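Local coordinates for putative hemin transport system, substrate-binding protein (Burkholderia cenocepacia J2315, PDB 5GIZ) that binds heme in the periplasm and probably delivers it to a membrane transporter, as the substrate-binding component of a bacterial heme-acquisition system, at residues A[173-178]-A[249-254]; A[17-22]-A[30-35]; A[215-220]-A[224-229]; A[83-86]-A[91-94]. One frame throughout, in Å; residues are numbered along the deposited sequence.

Contact 1 (A[173-178]-A[249-254]); sequences DAMIRY and LGFGPR. With SO4 (sulfate ion), chain C.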
loop_
_atom_site.group_PDB
_atom_site.type_symbol
_atom_site.label_atom_id
_atom_site.label_comp_id
_atom_site.label_asym_id
_atom_site.label_seq_id
_atom_site.Cartn_x
_atom_site.Cartn_y
_atom_site.Cartn_z
ATOM N N ASP A 173 -3.700 -4.316 -8.748
ATOM C CA ASP A 173 -4.546 -4.142 -9.933
ATOM C C ASP A 173 -4.845 -2.638 -10.157
ATOM O O ASP A 173 -4.731 -2.105 -11.240
ATOM C CB ASP A 173 -5.855 -4.916 -9.757
ATOM C CG ASP A 173 -6.722 -4.859 -10.973
ATOM O OD1 ASP A 173 -6.531 -5.691 -11.881
ATOM O OD2 ASP A 173 -7.590 -3.962 -11.003
ATOM N N ALA A 174 -5.210 -1.951 -9.083
ATOM C CA ALA A 174 -5.533 -0.543 -9.163
ATOM C C ALA A 174 -4.317 0.287 -9.564
ATOM O O ALA A 174 -4.388 1.166 -10.393
ATOM C CB ALA A 174 -6.087 -0.051 -7.838
ATOM N N MET A 175 -3.168 -0.043 -8.996
ATOM C CA MET A 175 -1.963 0.725 -9.308
ATOM C C MET A 175 -1.496 0.565 -10.762
ATOM O O MET A 175 -1.160 1.540 -11.448
ATOM C CB MET A 175 -0.818 0.397 -8.378
ATOM C CG MET A 175 -1.056 0.821 -6.952
ATOM S SD MET A 175 -1.214 2.599 -6.723
ATOM C CE MET A 175 0.445 3.169 -7.126
ATOM N N ILE A 176 -1.604 -0.654 -11.239
ATOM C CA ILE A 176 -1.250 -0.984 -12.623
ATOM C C ILE A 176 -2.152 -0.169 -13.558
ATOM O O ILE A 176 -1.678 0.475 -14.492
ATOM C CB ILE A 176 -1.426 -2.461 -12.855
ATOM C CG1 ILE A 176 -0.253 -3.229 -12.207
ATOM C CG2 ILE A 176 -1.498 -2.787 -14.335
ATOM C CD1 ILE A 176 -0.510 -4.692 -12.094
ATOM N N ARG A 177 -3.465 -0.140 -13.280
ATOM C CA ARG A 177 -4.355 0.666 -14.094
ATOM C C ARG A 177 -4.156 2.166 -13.951
ATOM O O ARG A 177 -4.183 2.894 -14.970
ATOM C CB ARG A 177 -5.794 0.340 -13.776
ATOM C CG ARG A 177 -6.170 -1.031 -14.324
ATOM C CD ARG A 177 -7.647 -1.365 -14.036
ATOM N NE ARG A 177 -7.867 -1.667 -12.633
ATOM C CZ ARG A 177 -8.632 -0.991 -11.784
ATOM N NH1 ARG A 177 -9.352 0.055 -12.187
ATOM N NH2 ARG A 177 -8.702 -1.407 -10.517
ATOM N N TYR A 178 -3.854 2.675 -12.756
ATOM C CA TYR A 178 -3.563 4.096 -12.632
ATOM C C TYR A 178 -2.314 4.540 -13.424
ATOM O O TYR A 178 -2.212 5.678 -13.866
ATOM C CB TYR A 178 -3.391 4.498 -11.167
ATOM C CG TYR A 178 -4.679 4.609 -10.378
ATOM C CD1 TYR A 178 -5.794 5.282 -10.907
ATOM C CD2 TYR A 178 -4.766 4.131 -9.068
ATOM C CE1 TYR A 178 -6.940 5.461 -10.161
ATOM C CE2 TYR A 178 -5.904 4.303 -8.334
ATOM C CZ TYR A 178 -6.992 4.982 -8.865
ATOM O OH TYR A 178 -8.183 5.152 -8.119
ATOM N N LEU A 249 1.915 -0.083 -2.763
ATOM C CA LEU A 249 0.596 -0.701 -2.525
ATOM C C LEU A 249 -0.213 -0.039 -1.427
ATOM O O LEU A 249 -1.376 -0.425 -1.228
ATOM C CB LEU A 249 0.766 -2.172 -2.169
ATOM C CG LEU A 249 1.469 -3.064 -3.201
ATOM C CD1 LEU A 249 1.822 -4.410 -2.574
ATOM C CD2 LEU A 249 0.641 -3.192 -4.468
ATOM N N GLY A 250 0.375 0.905 -0.691
ATOM C CA GLY A 250 -0.237 1.372 0.544
ATOM C C GLY A 250 -1.516 2.176 0.414
ATOM O O GLY A 250 -2.310 2.195 1.385
ATOM N N PHE A 251 -1.712 2.854 -0.722
ATOM C CA PHE A 251 -2.892 3.739 -0.869
ATOM C C PHE A 251 -2.942 4.772 0.250
ATOM O O PHE A 251 -3.888 4.822 1.044
ATOM C CB PHE A 251 -4.190 2.895 -1.023
ATOM C CG PHE A 251 -4.419 2.540 -2.414
ATOM C CD1 PHE A 251 -3.824 1.417 -2.959
ATOM C CD2 PHE A 251 -5.082 3.412 -3.265
ATOM C CE1 PHE A 251 -3.960 1.113 -4.279
ATOM C CE2 PHE A 251 -5.176 3.142 -4.622
ATOM C CZ PHE A 251 -4.606 2.006 -5.130
ATOM N N GLY A 252 -1.894 5.576 0.332
ATOM C CA GLY A 252 -1.805 6.672 1.243
ATOM C C GLY A 252 -1.480 8.016 0.601
ATOM O O GLY A 252 -1.662 8.200 -0.618
ATOM N N PRO A 253 -0.993 8.978 1.392
ATOM C CA PRO A 253 -0.835 10.327 0.868
ATOM C C PRO A 253 0.200 10.454 -0.230
ATOM O O PRO A 253 0.320 11.496 -0.842
ATOM C CB PRO A 253 -0.512 11.177 2.104
ATOM C CG PRO A 253 -0.014 10.193 3.089
ATOM C CD PRO A 253 -0.693 8.903 2.834
ATOM N N ARG A 254 1.024 9.424 -0.428
ATOM C CA ARG A 254 1.991 9.431 -1.544
ATOM C C ARG A 254 1.475 8.820 -2.813
ATOM O O ARG A 254 2.212 8.621 -3.765
ATOM C CB ARG A 254 3.301 8.711 -1.142
ATOM C CG ARG A 254 4.092 9.386 -0.034
ATOM C CD ARG A 254 5.423 8.682 0.273
ATOM N NE ARG A 254 5.219 7.369 0.846
ATOM C CZ ARG A 254 6.151 6.386 0.895
ATOM N NH1 ARG A 254 7.325 6.536 0.287
ATOM N NH2 ARG A 254 5.879 5.239 1.491
HETATM S S SO4 C . -10.834 5.604 -10.180
HETATM O O1 SO4 C . -10.252 6.299 -9.086
HETATM O O2 SO4 C . -12.316 5.796 -10.265
HETATM O O3 SO4 C . -10.201 5.966 -11.455
HETATM O O4 SO4 C . -10.709 4.183 -10.112
#

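Contact 2 (A[17-22]-A[30-35]); sequences ETAFAL and YRLVGA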
loop_
_atom_site.group_PDB
_atom_site.type_symbol
_atom_site.label_atom_id
_atom_site.label_comp_id
_atom_site.label_asym_id
_atom_site.label_seq_id
_atom_site.Cartn_x
_atom_site.Cartn_y
_atom_site.Cartn_z
ATOM N N GLU A 17 1.202 7.099 7.677
ATOM C CA GLU A 17 1.647 8.140 6.769
ATOM C C GLU A 17 0.700 9.320 6.785
ATOM O O GLU A 17 1.156 10.480 6.762
ATOM C CB GLU A 17 1.769 7.613 5.350
ATOM C CG GLU A 17 2.933 6.640 5.136
ATOM C CD GLU A 17 3.256 6.418 3.687
ATOM O OE1 GLU A 17 3.224 7.380 2.891
ATOM O OE2 GLU A 17 3.543 5.274 3.279
ATOM N N THR A 18 -0.600 9.033 6.766
ATOM C CA THR A 18 -1.572 10.109 6.776
ATOM C C THR A 18 -1.454 10.947 8.037
ATOM O O THR A 18 -1.352 12.175 7.986
ATOM C CB THR A 18 -2.961 9.500 6.642
ATOM O OG1 THR A 18 -3.091 8.764 5.408
ATOM C CG2 THR A 18 -4.069 10.568 6.675
ATOM N N ALA A 19 -1.395 10.270 9.175
ATOM C CA ALA A 19 -1.233 10.996 10.416
ATOM C C ALA A 19 0.002 11.856 10.434
ATOM O O ALA A 19 -0.038 13.039 10.793
ATOM C CB ALA A 19 -1.236 10.057 11.593
ATOM N N PHE A 20 1.143 11.295 10.051
ATOM C CA PHE A 20 2.349 12.088 10.097
ATOM C C PHE A 20 2.280 13.228 9.109
ATOM O O PHE A 20 2.817 14.273 9.403
ATOM C CB PHE A 20 3.627 11.226 9.947
ATOM C CG PHE A 20 4.005 10.483 11.203
ATOM C CD1 PHE A 20 4.425 11.141 12.321
ATOM C CD2 PHE A 20 3.846 9.133 11.270
ATOM C CE1 PHE A 20 4.727 10.442 13.494
ATOM C CE2 PHE A 20 4.207 8.425 12.400
ATOM C CZ PHE A 20 4.578 9.075 13.525
ATOM N N ALA A 21 1.606 13.045 7.956
ATOM C CA ALA A 21 1.534 14.062 6.902
ATOM C C ALA A 21 0.707 15.297 7.325
ATOM O O ALA A 21 0.834 16.355 6.734
ATOM C CB ALA A 21 0.953 13.449 5.630
ATOM N N LEU A 22 -0.140 15.135 8.322
ATOM C CA LEU A 22 -0.947 16.237 8.840
ATOM C C LEU A 22 -0.161 17.200 9.715
ATOM O O LEU A 22 -0.543 18.368 9.805
ATOM C CB LEU A 22 -2.173 15.724 9.621
ATOM C CG LEU A 22 -3.189 14.962 8.763
ATOM C CD1 LEU A 22 -4.093 14.103 9.632
ATOM C CD2 LEU A 22 -4.017 15.953 7.954
ATOM N N TYR A 30 -2.365 15.740 19.814
ATOM C CA TYR A 30 -2.122 14.289 19.868
ATOM C C TYR A 30 -0.655 13.962 19.697
ATOM O O TYR A 30 0.124 14.760 19.174
ATOM C CB TYR A 30 -2.906 13.540 18.768
ATOM C CG TYR A 30 -2.520 13.998 17.385
ATOM C CD1 TYR A 30 -1.435 13.449 16.719
ATOM C CD2 TYR A 30 -3.214 15.029 16.770
ATOM C CE1 TYR A 30 -1.076 13.897 15.468
ATOM C CE2 TYR A 30 -2.871 15.476 15.526
ATOM C CZ TYR A 30 -1.813 14.915 14.865
ATOM O OH TYR A 30 -1.467 15.399 13.613
ATOM N N ARG A 31 -0.291 12.763 20.129
ATOM C CA ARG A 31 1.046 12.206 19.922
ATOM C C ARG A 31 0.894 10.756 19.506
ATOM O O ARG A 31 0.133 10.002 20.131
ATOM C CB ARG A 31 1.851 12.298 21.243
ATOM C CG ARG A 31 2.061 13.725 21.724
ATOM C CD ARG A 31 2.467 13.856 23.181
ATOM N NE ARG A 31 1.354 13.697 24.115
ATOM C CZ ARG A 31 1.227 12.702 24.978
ATOM N NH1 ARG A 31 2.158 11.743 25.022
ATOM N NH2 ARG A 31 0.171 12.664 25.800
ATOM N N LEU A 32 1.563 10.345 18.431
ATOM C CA LEU A 32 1.553 8.970 18.011
ATOM C C LEU A 32 2.568 8.213 18.882
ATOM O O LEU A 32 3.701 8.668 19.003
ATOM C CB LEU A 32 1.893 8.881 16.529
ATOM C CG LEU A 32 0.957 9.798 15.708
ATOM C CD1 LEU A 32 1.553 10.302 14.405
ATOM C CD2 LEU A 32 -0.352 9.082 15.452
ATOM N N VAL A 33 2.140 7.113 19.488
ATOM C CA VAL A 33 2.953 6.376 20.459
ATOM C C VAL A 33 3.192 4.908 20.135
ATOM O O VAL A 33 3.995 4.257 20.814
ATOM C CB VAL A 33 2.318 6.481 21.877
ATOM C CG1 VAL A 33 2.148 7.943 22.292
ATOM C CG2 VAL A 33 1.015 5.688 21.979
ATOM N N GLY A 34 2.522 4.367 19.114
ATOM C CA GLY A 34 2.685 2.981 18.763
ATOM C C GLY A 34 2.022 2.745 17.412
ATOM O O GLY A 34 1.219 3.588 16.922
ATOM N N ALA A 35 2.369 1.614 16.818
ATOM C CA ALA A 35 1.885 1.192 15.494
ATOM C C ALA A 35 2.068 -0.297 15.305
ATOM O O ALA A 35 2.682 -0.968 16.122
ATOM C CB ALA A 35 2.643 1.931 14.405
HETATM O O HOH W 1 0.699 14.684 12.628
#

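Contact 3 (A[215-220]-A[224-229]); sequences AAVGGH and LATPGF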
loop_
_atom_site.group_PDB
_atom_site.type_symbol
_atom_site.label_atom_id
_atom_site.label_comp_id
_atom_site.label_asym_id
_atom_site.label_seq_id
_atom_site.Cartn_x
_atom_site.Cartn_y
_atom_site.Cartn_z
ATOM N N ALA A 215 13.715 -9.615 -3.095
ATOM C CA ALA A 215 14.724 -10.120 -2.165
ATOM C C ALA A 215 14.386 -11.532 -1.777
ATOM O O ALA A 215 15.270 -12.375 -1.741
ATOM C CB ALA A 215 14.838 -9.291 -0.915
ATOM N N ALA A 216 13.119 -11.796 -1.468
ATOM C CA ALA A 216 12.743 -13.145 -0.994
ATOM C C ALA A 216 13.028 -14.234 -2.021
ATOM O O ALA A 216 13.402 -15.347 -1.658
ATOM C CB ALA A 216 11.267 -13.192 -0.607
ATOM N N VAL A 217 12.807 -13.971 -3.306
ATOM C CA VAL A 217 13.009 -14.973 -4.360
ATOM C C VAL A 217 14.476 -15.095 -4.738
ATOM O O VAL A 217 14.882 -16.040 -5.407
ATOM C CB VAL A 217 12.097 -14.688 -5.587
ATOM C CG1 VAL A 217 12.584 -13.490 -6.401
ATOM C CG2 VAL A 217 11.929 -15.902 -6.508
ATOM N N GLY A 218 15.299 -14.146 -4.314
ATOM C CA GLY A 218 16.727 -14.225 -4.598
ATOM C C GLY A 218 17.302 -13.280 -5.629
ATOM O O GLY A 218 18.444 -13.447 -6.059
ATOM N N GLY A 219 16.487 -12.309 -6.058
ATOM C CA GLY A 219 16.937 -11.354 -7.064
ATOM C C GLY A 219 16.378 -11.535 -8.467
ATOM O O GLY A 219 15.563 -12.394 -8.713
ATOM N N HIS A 220 16.856 -10.715 -9.387
ATOM C CA HIS A 220 16.276 -10.633 -10.723
ATOM C C HIS A 220 16.402 -11.926 -11.520
ATOM O O HIS A 220 15.431 -12.408 -12.090
ATOM C CB HIS A 220 16.935 -9.517 -11.531
ATOM C CG HIS A 220 16.705 -8.173 -10.957
ATOM N ND1 HIS A 220 17.523 -7.624 -9.997
ATOM C CD2 HIS A 220 15.747 -7.240 -11.205
ATOM C CE1 HIS A 220 17.069 -6.436 -9.655
ATOM N NE2 HIS A 220 16.015 -6.160 -10.408
ATOM N N LEU A 224 13.403 -14.479 -12.800
ATOM C CA LEU A 224 13.188 -14.762 -14.242
ATOM C C LEU A 224 13.337 -16.249 -14.560
ATOM O O LEU A 224 12.817 -16.735 -15.568
ATOM C CB LEU A 224 14.125 -13.902 -15.124
ATOM C CG LEU A 224 13.735 -12.400 -15.171
ATOM C CD1 LEU A 224 14.814 -11.574 -15.872
ATOM C CD2 LEU A 224 12.401 -12.187 -15.881
ATOM N N ALA A 225 14.005 -16.965 -13.673
ATOM C CA ALA A 225 14.131 -18.419 -13.781
ATOM C C ALA A 225 12.969 -19.195 -13.155
ATOM O O ALA A 225 12.886 -20.417 -13.320
ATOM C CB ALA A 225 15.419 -18.834 -13.134
ATOM N N THR A 226 12.096 -18.519 -12.428
ATOM C CA THR A 226 10.826 -19.107 -11.953
ATOM C C THR A 226 10.165 -19.877 -13.123
ATOM O O THR A 226 10.107 -19.363 -14.259
ATOM C CB THR A 226 9.861 -18.011 -11.445
ATOM O OG1 THR A 226 10.445 -17.353 -10.323
ATOM C CG2 THR A 226 8.475 -18.605 -11.000
ATOM N N PRO A 227 9.689 -21.114 -12.881
ATOM C CA PRO A 227 9.131 -21.886 -13.997
ATOM C C PRO A 227 8.076 -21.119 -14.739
ATOM O O PRO A 227 7.168 -20.548 -14.132
ATOM C CB PRO A 227 8.546 -23.114 -13.298
ATOM C CG PRO A 227 9.461 -23.338 -12.152
ATOM C CD PRO A 227 9.817 -21.947 -11.678
ATOM N N GLY A 228 8.256 -21.020 -16.061
ATOM C CA GLY A 228 7.281 -20.402 -16.911
ATOM C C GLY A 228 7.598 -18.952 -17.233
ATOM O O GLY A 228 7.061 -18.452 -18.209
ATOM N N PHE A 229 8.412 -18.280 -16.418
ATOM C CA PHE A 229 8.618 -16.829 -16.612
ATOM C C PHE A 229 9.446 -16.529 -17.816
ATOM O O PHE A 229 9.177 -15.527 -18.436
ATOM C CB PHE A 229 9.257 -16.132 -15.402
ATOM C CG PHE A 229 8.280 -15.833 -14.289
ATOM C CD1 PHE A 229 7.496 -16.837 -13.723
ATOM C CD2 PHE A 229 8.121 -14.545 -13.854
ATOM C CE1 PHE A 229 6.575 -16.538 -12.724
ATOM C CE2 PHE A 229 7.213 -14.250 -12.860
ATOM C CZ PHE A 229 6.447 -15.242 -12.294
#

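Contact 4 (A[83-86]-A[91-94]); sequences AQVK and TVTT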
loop_
_atom_site.group_PDB
_atom_site.type_symbol
_atom_site.label_atom_id
_atom_site.label_comp_id
_atom_site.label_asym_id
_atom_site.label_seq_id
_atom_site.Cartn_x
_atom_site.Cartn_y
_atom_site.Cartn_z
ATOM N N ALA A 83 -11.357 -6.644 19.691
ATOM C CA ALA A 83 -12.393 -6.671 20.689
ATOM C C ALA A 83 -11.825 -6.441 22.105
ATOM O O ALA A 83 -12.459 -5.759 22.918
ATOM C CB ALA A 83 -13.131 -7.990 20.601
ATOM N N GLN A 84 -10.670 -7.037 22.412
ATOM C CA GLN A 84 -10.032 -6.831 23.708
ATOM C C GLN A 84 -9.667 -5.347 23.922
ATOM O O GLN A 84 -9.809 -4.817 25.032
ATOM C CB GLN A 84 -8.789 -7.719 23.870
ATOM C CG GLN A 84 -8.210 -7.695 25.272
ATOM C CD GLN A 84 -7.008 -8.623 25.469
ATOM O OE1 GLN A 84 -6.763 -9.536 24.671
ATOM N NE2 GLN A 84 -6.244 -8.373 26.531
ATOM N N VAL A 85 -9.219 -4.673 22.860
ATOM C CA VAL A 85 -8.851 -3.248 22.982
ATOM C C VAL A 85 -10.066 -2.354 23.228
ATOM O O VAL A 85 -10.069 -1.468 24.126
ATOM C CB VAL A 85 -8.066 -2.773 21.730
ATOM C CG1 VAL A 85 -7.852 -1.242 21.717
ATOM C CG2 VAL A 85 -6.733 -3.514 21.623
ATOM N N LYS A 86 -11.140 -2.614 22.486
ATOM C CA LYS A 86 -12.366 -1.888 22.680
ATOM C C LYS A 86 -12.915 -2.167 24.077
ATOM O O LYS A 86 -13.394 -1.261 24.748
ATOM C CB LYS A 86 -13.391 -2.319 21.629
ATOM C CG LYS A 86 -13.118 -1.744 20.229
ATOM C CD LYS A 86 -14.202 -2.201 19.271
ATOM C CE LYS A 86 -13.906 -1.830 17.837
ATOM N NZ LYS A 86 -14.762 -2.598 16.883
ATOM N N THR A 91 -11.124 3.820 22.347
ATOM C CA THR A 91 -11.810 4.122 21.105
ATOM C C THR A 91 -10.992 3.588 19.935
ATOM O O THR A 91 -9.802 3.871 19.801
ATOM C CB THR A 91 -12.027 5.647 20.922
ATOM O OG1 THR A 91 -12.858 6.105 22.019
ATOM C CG2 THR A 91 -12.704 5.996 19.548
ATOM N N VAL A 92 -11.644 2.846 19.056
ATOM C CA VAL A 92 -11.000 2.308 17.898
ATOM C C VAL A 92 -11.834 2.790 16.711
ATOM O O VAL A 92 -13.065 2.498 16.623
ATOM C CB VAL A 92 -10.952 0.776 17.903
ATOM C CG1 VAL A 92 -10.397 0.260 16.598
ATOM C CG2 VAL A 92 -10.179 0.221 19.089
ATOM N N THR A 93 -11.236 3.573 15.832
ATOM C CA THR A 93 -11.908 4.093 14.650
ATOM C C THR A 93 -11.300 3.387 13.466
ATOM O O THR A 93 -10.096 3.444 13.215
ATOM C CB THR A 93 -11.759 5.608 14.609
ATOM O OG1 THR A 93 -12.346 6.145 15.830
ATOM C CG2 THR A 93 -12.392 6.219 13.378
ATOM N N THR A 94 -12.167 2.741 12.686
ATOM C CA THR A 94 -11.762 1.881 11.616
ATOM C C THR A 94 -12.021 2.534 10.271
ATOM O O THR A 94 -13.048 3.196 10.083
ATOM C CB THR A 94 -12.458 0.518 11.760
ATOM O OG1 THR A 94 -12.110 -0.030 13.033
ATOM C CG2 THR A 94 -11.995 -0.437 10.766
#

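Contact 1 (A[173-178]-A[249-254])
Tyr178 OH has two polar partners. Tyr178 OH donates to the sulfate ion, lying 2.6 Å from sulfate O1, and it is also hydrogen-bonded to Val101 N. The sulfate, probably a relic of the crystallisation liquor, lies at the edge of the tyrosine ring and is shared with Arg136. Another part of that edge reaches across the contact: Tyr178 CE2 is 4.0 Å from Phe251 CE2, each carbon lying near the plane of the other ring, so the two rings meet rim to rim and are not stacked on one another. The tip of the phenylalanine pushes further in, with Phe251 CZ 3.7 Å from Ala174 CB; the small methyl lets a large ring come close to the helix. Beside it stands a Met-aromatic contact, Met175 SD lying 4.4 Å from the centroid of the Phe251 ring and 39° off its normal, an oblique approach. The thioether chain is folded at both chi2 and chi3 (-64° and -67°), which curls the sulfur against the ring rather than past it. This is a buried meeting of helix 171-178 with the loop that follows helix 245-249, where Phe251 turns to positive phi, in a two-lobed periplasmic binding protein fold. Phe251 also touches Ala171, a residue of the heme site. On the helix itself Arg177 grips Asp173 side-on, Arg177 NE and NH2 each 2.8 Å from the single oxygen Asp173 OD2, a salt bridge between successive turns.

Contact 2 (A[17-22]-A[30-35])
In the Leu32 conformer described here CD1 lies over one face of the Phe20 ring, 3.5 Å from the ring centroid and 19° off its normal, a CH-pi contact slid a little toward the rim; Leu32 has a second conformer, so the closeness is doubtful. The second ring, Tyr30, is met at its edge by a water. That water accepts from the phenol, 2.5 Å from Tyr30 OH, and donates to Ala19 O at 2.6 Å; it thereby bridges a gap of 3.9 Å between Tyr30 OH and Ala19 O, and gives a buried hydroxyl a partner on the helix backbone. The same Ala19 O also receives Leu22 N, so two donors share it. The CB of Tyr30 heads for the helix and, with chi1 at 60°, Tyr30 OH ends beside Ala19 O and 4.1 Å from Leu22 CB. Ala19 is small enough for the strand to come close, its CB 4.0 Å from Leu32 CD1. The short segments 17-22 and 30-35 have axes 10.3 Å apart at closest, with N-to-C directions 147° apart, as suits the helix and second strand of a beta-alpha-beta crossover; here these are helix 13-23 and strand 30-35, and strand 6-11 is the first strand. Strand 30-35 pairs with strand 6-11, where Tyr30 touches Val8 and Leu32 touches Val10, while Leu22 also packs on helices 101-114 and 118-141.

Contact 3 (A[215-220]-A[224-229])
Leu224 lies alongside the carbonyl of His220, and its side chain can be followed outward from there. Leu224 CB is 3.6 Å from His220 O, CG is 3.5 Å from it, and CD1 is still 3.9 Å away, so the branch point passes closest; the side chain as a whole also touches Val240 and Arg238. With CG anti to the carbonyl carbon (chi1 -72°), the isobutyl group is laid back along its own helix. The backbone explains this closeness: Leu224 N donates to His220 O at 3.0 Å with an N-H...O angle of 155°, the i to i+4 bond within helix 220-225. Getting into that helix takes two glycines. Gly218 ends the preceding helix in a Schellman motif, and Gly219 is the N-cap residue of the next; both have positive phi, where any CB would press on the carbonyl O before it. Val217, at the end of the first helix, turns a methyl to the loop beyond the second, Val217 CG2 lying 4.3 Å from Thr226 OG1. Threonine suits this place because its hydroxyl can bond to Leu223 O and to NE2 of the heme-binding residue His158 while Val217 packs beside it. Around the pair, His220 and Leu224 lean on strand 240-243, Val217 rests on His158 of strand 151-159, and Phe229 reaches Leu153 of that same strand.

Contact 4 (A[83-86]-A[91-94])
Val92 CG2 sits in a corner between two neighbouring residues of the helix, and this is the tight part of the contact: Val92 CG2 lies 3.8 Å from Val85 CG1 and 3.7 Å from Lys86 CG. Both helix side chains cross the valine at about a right angle. In Val92 the other methyl, CG1, is anti to the backbone N (chi1 174°), and this rotation places CG2 in the corner. Val85 is buried, backed by Ala59 and Leu62 of helix 59-64, and a compact beta-branched residue fits such a crowded inner surface. The loose part is the outer end of the exposed Lys86. Its chain runs extended beyond CG and crosses Val92 with Lys86 CE 3.9 Å from Val92 CB, laying its methylenes over the valine while carrying NZ onward to the exposed side. Helix 79-87 and strand 91-94 are the last two elements of a beta-alpha-beta unit begun by strand 69-72, and Val92 also packs on Val70 and Ala72 of that neighbouring strand, which pairs with it. What crosses between helix and strand is wholly apolar, carbon against carbon, so the fit depends on shape and on burying hydrocarbon; the long lysine meets both demands, greasy along its stem and charged only at its end.

In the fold
Contacts 2 and 4 belong to one lobe: their strands, 30-35 and 91-94, are the outermost strands of the same four-stranded parallel sheet, and their centres lie 17 Å apart. Contact 3 is in the other lobe, its centre 36 Å from that of contact 2 and 41 Å from that of contact 4. The centre of contact 1 lies 7 Å from the centre of the chain; contact 1 stands between the others and touches contact 2 through a salt bridge, Arg254 NE to Glu17 OE1 at 2.9 Å. No heme is bound here, but contact 1 adjoins the heme-binding residues Ala171 and Ala172, and contact 3 reaches the heme-binding residue His158.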